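Local coordinates for MUTM (fpg) protein (Thermus thermophilus, PDB 1EE8) that belongs to the MutM (Fpg) family and joins an N-terminal domain to a helical H2TH domain and a C-terminal zinc finger, at residues P145-L150 and R253-C258; H228-R233 and R243-R248; L168-L173 and Y191-E196. All blocks are in the same frame, centred on the assembly; numbering follows the deposited sequence.

Contact 1. Residues P145-L150 and R253-C258; sequences PLKALL and RGTHFC. With ZN (zinc ion), chain C.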
loop_
_atom_site.group_PDB
_atom_site.type_symbol
_atom_site.label_atom_id
_atom_site.label_comp_id
_atom_site.label_asym_id
_atom_site.label_seq_id
_atom_site.Cartn_x
_atom_site.Cartn_y
_atom_site.Cartn_z
ATOM N N PRO A 145 38.809 -14.991 -5.857
ATOM C CA PRO A 145 39.558 -13.894 -6.482
ATOM C C PRO A 145 39.273 -12.543 -5.837
ATOM O O PRO A 145 38.128 -12.218 -5.513
ATOM C CB PRO A 145 39.096 -13.945 -7.937
ATOM C CG PRO A 145 38.761 -15.401 -8.133
ATOM C CD PRO A 145 38.027 -15.729 -6.862
ATOM N N LEU A 146 40.327 -11.756 -5.672
ATOM C CA LEU A 146 40.232 -10.435 -5.068
ATOM C C LEU A 146 39.040 -9.620 -5.567
ATOM O O LEU A 146 38.270 -9.081 -4.766
ATOM C CB LEU A 146 41.523 -9.661 -5.329
ATOM C CG LEU A 146 41.688 -8.341 -4.584
ATOM C CD1 LEU A 146 41.470 -8.547 -3.086
ATOM C CD2 LEU A 146 43.081 -7.793 -4.861
ATOM N N LYS A 147 38.882 -9.529 -6.883
ATOM C CA LYS A 147 37.785 -8.751 -7.433
ATOM C C LYS A 147 36.407 -9.231 -6.974
ATOM O O LYS A 147 35.521 -8.415 -6.736
ATOM C CB LYS A 147 37.836 -8.728 -8.963
ATOM C CG LYS A 147 36.743 -7.842 -9.544
ATOM C CD LYS A 147 36.730 -7.801 -11.055
ATOM C CE LYS A 147 35.576 -6.927 -11.534
ATOM N NZ LYS A 147 35.538 -6.812 -13.008
ATOM N N ALA A 148 36.226 -10.544 -6.862
ATOM C CA ALA A 148 34.947 -11.095 -6.410
ATOM C C ALA A 148 34.623 -10.577 -5.010
ATOM O O ALA A 148 33.462 -10.358 -4.667
ATOM C CB ALA A 148 34.996 -12.621 -6.401
ATOM N N LEU A 149 35.646 -10.379 -4.194
ATOM C CA LEU A 149 35.406 -9.870 -2.854
ATOM C C LEU A 149 35.068 -8.386 -2.893
ATOM O O LEU A 149 34.438 -7.860 -1.978
ATOM C CB LEU A 149 36.618 -10.117 -1.956
ATOM C CG LEU A 149 36.337 -11.129 -0.842
ATOM C CD1 LEU A 149 35.840 -12.431 -1.437
ATOM C CD2 LEU A 149 37.597 -11.358 -0.039
ATOM N N LEU A 150 35.485 -7.705 -3.951
ATOM C CA LEU A 150 35.185 -6.287 -4.069
ATOM C C LEU A 150 33.744 -6.114 -4.530
ATOM O O LEU A 150 33.121 -5.085 -4.275
ATOM C CB LEU A 150 36.124 -5.611 -5.068
ATOM C CG LEU A 150 37.597 -5.531 -4.665
ATOM C CD1 LEU A 150 38.351 -4.663 -5.660
ATOM C CD2 LEU A 150 37.704 -4.946 -3.264
ATOM N N ARG A 253 31.477 -12.158 -17.441
ATOM C CA ARG A 253 31.979 -11.189 -16.477
ATOM C C ARG A 253 33.326 -10.653 -16.927
ATOM O O ARG A 253 34.349 -11.329 -16.804
ATOM C CB ARG A 253 32.118 -11.837 -15.096
ATOM C CG ARG A 253 32.034 -10.851 -13.938
ATOM C CD ARG A 253 30.680 -10.144 -13.935
ATOM N NE ARG A 253 30.487 -9.289 -12.764
ATOM C CZ ARG A 253 29.389 -8.575 -12.535
ATOM N NH1 ARG A 253 28.380 -8.609 -13.397
ATOM N NH2 ARG A 253 29.297 -7.824 -11.444
ATOM N N GLY A 254 33.317 -9.435 -17.453
ATOM C CA GLY A 254 34.547 -8.826 -17.915
ATOM C C GLY A 254 35.280 -8.122 -16.795
ATOM O O GLY A 254 34.664 -7.629 -15.854
ATOM N N THR A 255 36.602 -8.083 -16.899
ATOM C CA THR A 255 37.445 -7.428 -15.907
ATOM C C THR A 255 38.618 -6.808 -16.653
ATOM O O THR A 255 39.409 -7.521 -17.280
ATOM C CB THR A 255 37.970 -8.440 -14.864
ATOM O OG1 THR A 255 36.870 -8.955 -14.104
ATOM C CG2 THR A 255 38.965 -7.777 -13.918
ATOM N N HIS A 256 38.716 -5.481 -16.602
ATOM C CA HIS A 256 39.794 -4.766 -17.282
ATOM C C HIS A 256 40.993 -4.604 -16.358
ATOM O O HIS A 256 40.833 -4.343 -15.166
ATOM C CB HIS A 256 39.325 -3.385 -17.743
ATOM C CG HIS A 256 38.136 -3.418 -18.649
ATOM N ND1 HIS A 256 36.875 -3.766 -18.214
ATOM C CD2 HIS A 256 38.013 -3.139 -19.970
ATOM C CE1 HIS A 256 36.027 -3.699 -19.225
ATOM N NE2 HIS A 256 36.692 -3.321 -20.302
ATOM N N PHE A 257 42.192 -4.746 -16.918
ATOM C CA PHE A 257 43.414 -4.640 -16.129
ATOM C C PHE A 257 44.651 -4.611 -17.022
ATOM O O PHE A 257 44.591 -4.995 -18.192
ATOM C CB PHE A 257 43.523 -5.853 -15.208
ATOM C CG PHE A 257 43.811 -7.129 -15.946
ATOM C CD1 PHE A 257 45.092 -7.674 -15.953
ATOM C CD2 PHE A 257 42.810 -7.760 -16.686
ATOM C CE1 PHE A 257 45.372 -8.831 -16.688
ATOM C CE2 PHE A 257 43.079 -8.910 -17.422
ATOM C CZ PHE A 257 44.364 -9.448 -17.423
ATOM N N CYS A 258 45.766 -4.146 -16.462
ATOM C CA CYS A 258 47.032 -4.121 -17.182
ATOM C C CYS A 258 47.808 -5.290 -16.606
ATOM O O CYS A 258 48.119 -5.310 -15.408
ATOM C CB CYS A 258 47.815 -2.830 -16.933
ATOM S SG CYS A 258 49.508 -2.879 -17.624
HETATM ZN ZN ZN C . 50.564 -0.806 -17.367
#

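Contact 2. Residues H228-R233 and R243-R248; sequences HAVYGR and RPVERR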
loop_
_atom_site.group_PDB
_atom_site.type_symbol
_atom_site.label_atom_id
_atom_site.label_comp_id
_atom_site.label_asym_id
_atom_site.label_seq_id
_atom_site.Cartn_x
_atom_site.Cartn_y
_atom_site.Cartn_z
ATOM N N HIS A 228 39.216 7.141 -16.224
ATOM C CA HIS A 228 39.325 5.689 -16.336
ATOM C C HIS A 228 40.679 5.264 -16.885
ATOM O O HIS A 228 41.129 5.762 -17.918
ATOM C CB HIS A 228 38.226 5.121 -17.233
ATOM C CG HIS A 228 36.861 5.171 -16.619
ATOM N ND1 HIS A 228 35.753 4.627 -17.228
ATOM C CD2 HIS A 228 36.424 5.718 -15.461
ATOM C CE1 HIS A 228 34.690 4.838 -16.471
ATOM N NE2 HIS A 228 35.071 5.499 -15.393
ATOM N N ALA A 229 41.315 4.329 -16.188
ATOM C CA ALA A 229 42.618 3.833 -16.589
ATOM C C ALA A 229 42.504 2.536 -17.375
ATOM O O ALA A 229 43.221 2.335 -18.353
ATOM C CB ALA A 229 43.493 3.613 -15.358
ATOM N N VAL A 230 41.596 1.661 -16.951
ATOM C CA VAL A 230 41.442 0.376 -17.616
ATOM C C VAL A 230 40.014 -0.010 -17.993
ATOM O O VAL A 230 39.807 -0.711 -18.984
ATOM C CB VAL A 230 42.041 -0.757 -16.749
ATOM C CG1 VAL A 230 43.530 -0.494 -16.502
ATOM C CG2 VAL A 230 41.290 -0.859 -15.426
ATOM N N TYR A 231 39.027 0.423 -17.216
ATOM C CA TYR A 231 37.656 0.063 -17.545
ATOM C C TYR A 231 37.219 0.588 -18.908
ATOM O O TYR A 231 37.397 1.766 -19.224
ATOM C CB TYR A 231 36.655 0.562 -16.501
ATOM C CG TYR A 231 35.290 -0.018 -16.783
ATOM C CD1 TYR A 231 34.955 -1.299 -16.343
ATOM C CD2 TYR A 231 34.386 0.651 -17.613
ATOM C CE1 TYR A 231 33.760 -1.906 -16.728
ATOM C CE2 TYR A 231 33.193 0.055 -18.009
ATOM C CZ TYR A 231 32.888 -1.225 -17.565
ATOM O OH TYR A 231 31.719 -1.823 -17.976
ATOM N N GLY A 232 36.627 -0.295 -19.704
ATOM C CA GLY A 232 36.168 0.091 -21.028
ATOM C C GLY A 232 37.280 0.485 -21.988
ATOM O O GLY A 232 37.003 1.034 -23.060
ATOM N N ARG A 233 38.534 0.209 -21.625
ATOM C CA ARG A 233 39.656 0.563 -22.488
ATOM C C ARG A 233 40.433 -0.638 -23.020
ATOM O O ARG A 233 41.629 -0.530 -23.294
ATOM C CB ARG A 233 40.612 1.507 -21.748
ATOM C CG ARG A 233 39.944 2.775 -21.250
ATOM C CD ARG A 233 40.952 3.782 -20.723
ATOM N NE ARG A 233 41.863 4.240 -21.770
ATOM C CZ ARG A 233 43.127 3.846 -21.896
ATOM N NH1 ARG A 233 43.650 2.979 -21.035
ATOM N NH2 ARG A 233 43.873 4.322 -22.886
ATOM N N ARG A 243 51.369 -0.383 -22.278
ATOM C CA ARG A 243 51.016 -1.698 -22.807
ATOM C C ARG A 243 49.501 -1.791 -23.016
ATOM O O ARG A 243 48.734 -1.084 -22.358
ATOM C CB ARG A 243 51.482 -2.801 -21.846
ATOM C CG ARG A 243 51.075 -4.205 -22.273
ATOM C CD ARG A 243 51.583 -5.293 -21.335
ATOM N NE ARG A 243 51.097 -6.606 -21.757
ATOM C CZ ARG A 243 51.417 -7.757 -21.169
ATOM N NH1 ARG A 243 50.917 -8.899 -21.628
ATOM N NH2 ARG A 243 52.238 -7.766 -20.126
ATOM N N PRO A 244 49.053 -2.653 -23.947
ATOM C CA PRO A 244 47.620 -2.825 -24.233
ATOM C C PRO A 244 46.788 -3.356 -23.062
ATOM O O PRO A 244 47.067 -4.430 -22.528
ATOM C CB PRO A 244 47.616 -3.801 -25.411
ATOM C CG PRO A 244 48.895 -3.474 -26.122
ATOM C CD PRO A 244 49.872 -3.327 -24.974
ATOM N N VAL A 245 45.756 -2.609 -22.677
ATOM C CA VAL A 245 44.886 -3.037 -21.586
ATOM C C VAL A 245 44.141 -4.300 -22.011
ATOM O O VAL A 245 43.619 -4.377 -23.124
ATOM C CB VAL A 245 43.855 -1.948 -21.229
ATOM C CG1 VAL A 245 42.875 -2.479 -20.199
ATOM C CG2 VAL A 245 44.564 -0.711 -20.697
ATOM N N GLU A 246 44.097 -5.292 -21.129
ATOM C CA GLU A 246 43.408 -6.542 -21.426
ATOM C C GLU A 246 42.082 -6.673 -20.689
ATOM O O GLU A 246 41.825 -5.976 -19.701
ATOM C CB GLU A 246 44.288 -7.737 -21.063
ATOM C CG GLU A 246 45.568 -7.827 -21.862
ATOM C CD GLU A 246 46.260 -9.158 -21.678
ATOM O OE1 GLU A 246 47.399 -9.301 -22.171
ATOM O OE2 GLU A 246 45.662 -10.061 -21.045
ATOM N N ARG A 247 41.247 -7.586 -21.172
ATOM C CA ARG A 247 39.946 -7.822 -20.567
ATOM C C ARG A 247 39.631 -9.309 -20.504
ATOM O O ARG A 247 39.300 -9.924 -21.516
ATOM C CB ARG A 247 38.861 -7.089 -21.358
ATOM C CG ARG A 247 37.438 -7.375 -20.896
ATOM C CD ARG A 247 36.459 -6.444 -21.595
ATOM N NE ARG A 247 35.066 -6.785 -21.324
ATOM C CZ ARG A 247 34.399 -7.759 -21.935
ATOM N NH1 ARG A 247 33.134 -7.997 -21.618
ATOM N NH2 ARG A 247 34.991 -8.488 -22.872
ATOM N N ARG A 248 39.752 -9.883 -19.312
ATOM C CA ARG A 248 39.458 -11.299 -19.111
ATOM C C ARG A 248 37.996 -11.472 -18.731
ATOM O O ARG A 248 37.479 -10.759 -17.871
ATOM C CB ARG A 248 40.340 -11.885 -18.002
ATOM C CG ARG A 248 41.766 -12.170 -18.431
ATOM C CD ARG A 248 42.102 -13.642 -18.244
ATOM N NE ARG A 248 42.359 -13.991 -16.849
ATOM C CZ ARG A 248 43.507 -13.753 -16.222
ATOM N NH1 ARG A 248 44.507 -13.163 -16.865
ATOM N NH2 ARG A 248 43.661 -14.115 -14.956
#

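Contact 3. Residues L168-L173 and Y191-E196; sequences LFRARL and YRALRE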
loop_
_atom_site.group_PDB
_atom_site.type_symbol
_atom_site.label_atom_id
_atom_site.label_comp_id
_atom_site.label_asym_id
_atom_site.label_seq_id
_atom_site.Cartn_x
_atom_site.Cartn_y
_atom_site.Cartn_z
ATOM N N LEU A 168 41.485 -1.524 -8.364
ATOM C CA LEU A 168 42.523 -2.534 -8.476
ATOM C C LEU A 168 43.706 -2.033 -9.295
ATOM O O LEU A 168 44.861 -2.334 -8.985
ATOM C CB LEU A 168 41.938 -3.810 -9.088
ATOM C CG LEU A 168 41.004 -4.562 -8.129
ATOM C CD1 LEU A 168 40.191 -5.613 -8.877
ATOM C CD2 LEU A 168 41.856 -5.207 -7.022
ATOM N N PHE A 169 43.426 -1.269 -10.341
ATOM C CA PHE A 169 44.507 -0.731 -11.156
ATOM C C PHE A 169 45.253 0.331 -10.372
ATOM O O PHE A 169 46.483 0.377 -10.370
ATOM C CB PHE A 169 43.996 -0.067 -12.432
ATOM C CG PHE A 169 45.079 0.651 -13.188
ATOM C CD1 PHE A 169 45.986 -0.061 -13.962
ATOM C CD2 PHE A 169 45.244 2.024 -13.055
ATOM C CE1 PHE A 169 47.046 0.586 -14.592
ATOM C CE2 PHE A 169 46.300 2.680 -13.679
ATOM C CZ PHE A 169 47.201 1.960 -14.448
ATOM N N ARG A 170 44.506 1.206 -9.717
ATOM C CA ARG A 170 45.154 2.260 -8.971
ATOM C C ARG A 170 46.076 1.665 -7.911
ATOM O O ARG A 170 47.162 2.182 -7.675
ATOM C CB ARG A 170 44.122 3.190 -8.337
ATOM C CG ARG A 170 44.776 4.414 -7.736
ATOM C CD ARG A 170 43.793 5.507 -7.407
ATOM N NE ARG A 170 43.122 6.032 -8.594
ATOM C CZ ARG A 170 42.382 7.135 -8.588
ATOM N NH1 ARG A 170 41.794 7.555 -9.699
ATOM N NH2 ARG A 170 42.243 7.823 -7.462
ATOM N N ALA A 171 45.650 0.562 -7.301
ATOM C CA ALA A 171 46.429 -0.113 -6.263
ATOM C C ALA A 171 47.449 -1.089 -6.846
ATOM O O ALA A 171 48.206 -1.718 -6.108
ATOM C CB ALA A 171 45.490 -0.853 -5.310
ATOM N N ARG A 172 47.460 -1.216 -8.168
ATOM C CA ARG A 172 48.380 -2.113 -8.860
ATOM C C ARG A 172 48.312 -3.547 -8.334
ATOM O O ARG A 172 49.336 -4.158 -8.012
ATOM C CB ARG A 172 49.812 -1.582 -8.752
ATOM C CG ARG A 172 49.999 -0.177 -9.339
ATOM C CD ARG A 172 49.759 -0.159 -10.840
ATOM N NE ARG A 172 50.258 1.070 -11.460
ATOM C CZ ARG A 172 49.639 2.246 -11.435
ATOM N NH1 ARG A 172 48.469 2.384 -10.824
ATOM N NH2 ARG A 172 50.210 3.300 -12.012
ATOM N N LEU A 173 47.101 -4.086 -8.266
ATOM C CA LEU A 173 46.889 -5.445 -7.783
ATOM C C LEU A 173 46.122 -6.288 -8.791
ATOM O O LEU A 173 45.253 -5.788 -9.512
ATOM C CB LEU A 173 46.126 -5.418 -6.456
ATOM C CG LEU A 173 46.853 -4.785 -5.271
ATOM C CD1 LEU A 173 45.920 -4.723 -4.060
ATOM C CD2 LEU A 173 48.100 -5.599 -4.954
ATOM N N TYR A 191 42.643 -0.642 -0.094
ATOM C CA TYR A 191 41.727 0.078 0.789
ATOM C C TYR A 191 41.709 1.554 0.431
ATOM O O TYR A 191 40.651 2.158 0.284
ATOM C CB TYR A 191 42.169 -0.083 2.250
ATOM C CG TYR A 191 41.372 0.732 3.253
ATOM C CD1 TYR A 191 40.113 0.312 3.686
ATOM C CD2 TYR A 191 41.876 1.927 3.761
ATOM C CE1 TYR A 191 39.376 1.063 4.603
ATOM C CE2 TYR A 191 41.153 2.685 4.675
ATOM C CZ TYR A 191 39.902 2.247 5.094
ATOM O OH TYR A 191 39.188 2.987 6.011
ATOM N N ARG A 192 42.896 2.128 0.286
ATOM C CA ARG A 192 43.041 3.540 -0.037
ATOM C C ARG A 192 42.593 3.859 -1.468
ATOM O O ARG A 192 41.893 4.851 -1.712
ATOM C CB ARG A 192 44.506 3.939 0.165
ATOM C CG ARG A 192 44.818 5.398 -0.082
ATOM C CD ARG A 192 46.290 5.674 0.222
ATOM N NE ARG A 192 46.746 6.937 -0.350
ATOM C CZ ARG A 192 47.998 7.374 -0.284
ATOM N NH1 ARG A 192 48.921 6.644 0.334
ATOM N NH2 ARG A 192 48.331 8.535 -0.834
ATOM N N ALA A 193 43.001 3.018 -2.412
ATOM C CA ALA A 193 42.637 3.225 -3.813
ATOM C C ALA A 193 41.119 3.188 -4.000
ATOM O O ALA A 193 40.539 4.023 -4.695
ATOM C CB ALA A 193 43.293 2.159 -4.678
ATOM N N LEU A 194 40.481 2.208 -3.374
ATOM C CA LEU A 194 39.038 2.057 -3.475
ATOM C C LEU A 194 38.315 3.318 -3.002
ATOM O O LEU A 194 37.399 3.802 -3.663
ATOM C CB LEU A 194 38.592 0.857 -2.639
ATOM C CG LEU A 194 37.168 0.344 -2.815
ATOM C CD1 LEU A 194 36.860 0.135 -4.293
ATOM C CD2 LEU A 194 37.025 -0.970 -2.052
ATOM N N ARG A 195 38.736 3.846 -1.858
ATOM C CA ARG A 195 38.118 5.039 -1.301
ATOM C C ARG A 195 38.354 6.293 -2.146
ATOM O O ARG A 195 37.452 7.122 -2.296
ATOM C CB ARG A 195 38.619 5.257 0.131
ATOM C CG ARG A 195 38.529 3.994 0.995
ATOM C CD ARG A 195 38.636 4.317 2.474
ATOM N NE ARG A 195 37.485 5.100 2.908
ATOM C CZ ARG A 195 37.231 5.436 4.167
ATOM N NH1 ARG A 195 38.053 5.059 5.137
ATOM N NH2 ARG A 195 36.145 6.136 4.457
ATOM N N GLU A 196 39.553 6.424 -2.706
ATOM C CA GLU A 196 39.892 7.581 -3.543
ATOM C C GLU A 196 39.125 7.580 -4.859
ATOM O O GLU A 196 38.620 8.612 -5.295
ATOM C CB GLU A 196 41.380 7.595 -3.878
ATOM C CG GLU A 196 42.318 7.730 -2.708
ATOM C CD GLU A 196 43.766 7.740 -3.160
ATOM O OE1 GLU A 196 44.139 8.650 -3.933
ATOM O OE2 GLU A 196 44.525 6.836 -2.753
#

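Contact 1. Residues P145-L150 and R253-C258
Lys147 and Thr255 meet tip to tip where the H2TH domain touches the zinc finger, and together they illustrate how one buried lysine can tie a helix of the H2TH region to a strand of the zinc finger. The lysine sits in the first turn of helix 146-152, two residues after the N-cap residue Pro145, and the threonine lies on strand 254-257 of the zinc finger's two-stranded hairpin. Across the gap, Lys147 NZ donates a hydrogen bond to Thr255 OG1 at 2.8 Å, while the carbonyl of Gly254 also lies near, its O 3.1 Å from Lys147 NZ. The bond is backed by apolar packing, with Lys147 CD resting 3.6 Å from Thr255 CG2.

On the lysine, CG is anti to the backbone N (chi1 -176°), and every later torsion is extended, which carries the ammonium group well clear of its helix and up to the strand. On Thr255, a chi1 of -65° sets OG1 beside its own backbone N and turns it to the lysine.

Helix 161-170 completes the first shell. Asp165 OD1 forms a salt bridge with Lys147 NZ and Asn161 OD1 accepts a hydrogen bond from it, giving the buried ammonium three oxygen partners, counting Thr255 OG1. In the second shell, Asp165 OD2 accepts from His256 N and so positions the strand; one carboxylate thereby holds both the lysine and the strand. The carboxylate probably offsets much of the cost of burying the charge, even with Arg253 NE at 5.6 Å from Lys147 NZ.

Farther along the strand, Phe257 packs edge-to-face with Phe176, and its backbone pairs with Glu246. The segment ends at the metal, where Cys258 SG, 2.3 Å from the zinc ion, shares it with the sulfurs of Cys238, Cys241 and Cys261.

Contact 2. Residues H228-R233 and R243-R248
Val230 and Val245 bring their backbones together, with CA atoms 6.3 Å apart, where a turn in the loop after helix 184-203 meets the approach to strand 246-249. Residues 230-233 form a type II beta turn, closed by Arg233 N donating to Val230 O at 3.1 Å; Gly232 takes the positive phi (65°) usual at the third position of this turn type, which favours glycine.

Val245 makes most of the contact, its side chain about 7 Å from the zinc ion. Its CB faces Arg233 O at 3.4 Å. Because CG1 stands anti to the backbone N (chi1 174°), that methyl projects into the turn and comes 3.9 Å from Val230 CB. The other methyl, CG2, lies 3.8 Å from Arg233 NH1, and the two side chains cross at about a right angle.

The arginine is itself tied down. Arg233 NH1 bonds to Ala229 O at 2.8 Å, the oxygen lying somewhat out of the guanidinium plane, and gives a further bond to Pro237 O. From helix 161-170, Glu166 accepts backbone N-H groups of Ala229, Val230 and Tyr231.

The valine thus packs against carbonyl oxygens and a bonded guanidinium as well as carbon. Between the two segments the contact is van der Waals packing, while the turn is held in shape by polar bonds of its own.

Contact 3. Residues L168-L173 and Y191-E196
Arg170, at the C-terminal end of helix 161-170, lies against Ala193 of helix 184-203 within the H2TH domain. Its CB meets Ala193 CB at 3.9 Å, and CG, placed anti to the backbone N, skirts the same methyl. The chain then bends at chi3 (-63°), which turns the guanidinium along the neighbouring helix. There NH2 settles 3.7 Å from Glu196 CB, and the planes of guanidinium and carboxylate are 71° apart. Glu196 OE1 stands 4.1 Å from Arg170 NH2, beyond a salt bridge; the ion pair proper is with Glu200 OE2, one turn on.

Beside the arginine, Ala171 CB and Ala193 CB touch at 3.8 Å, two small side chains that permit a CA separation of 5.6 Å. A Schellman motif at Arg172 ends the first helix here: Leu173 N bonds to Leu168 O and Arg172 N to Phe169 O. Arg172 NH1 reaches that second carbonyl from the opposite face of its plane, at 2.9 Å.

Close packing is therefore left to methyl groups and the arginine's aliphatic stem, while its charge is paired with Glu200 and lies near Glu196, which probably adds an electrostatic pull between the helices.

All three contacts involve or touch helix 161-170, which lies between the other parts of the H2TH domain and the zinc finger. Contacts 1 and 2, with centres about 12 Å apart, share the finger's antiparallel hairpin, where Glu246 N and Phe257 O lie 3.0 Å apart. Contacts 1 and 3, also about 12 Å between centres, join through leucines: Leu146 CD2 touches Leu168 CD2 at 3.6 Å. Between contacts 2 and 3, Phe169 packs against the turn, its CD1 lying 3.6 Å from Val230 CG1. The zinc ion is bound directly by Cys258 of contact 1, whereas the Arg170 side chain of contact 3 remains about 12 Å from it.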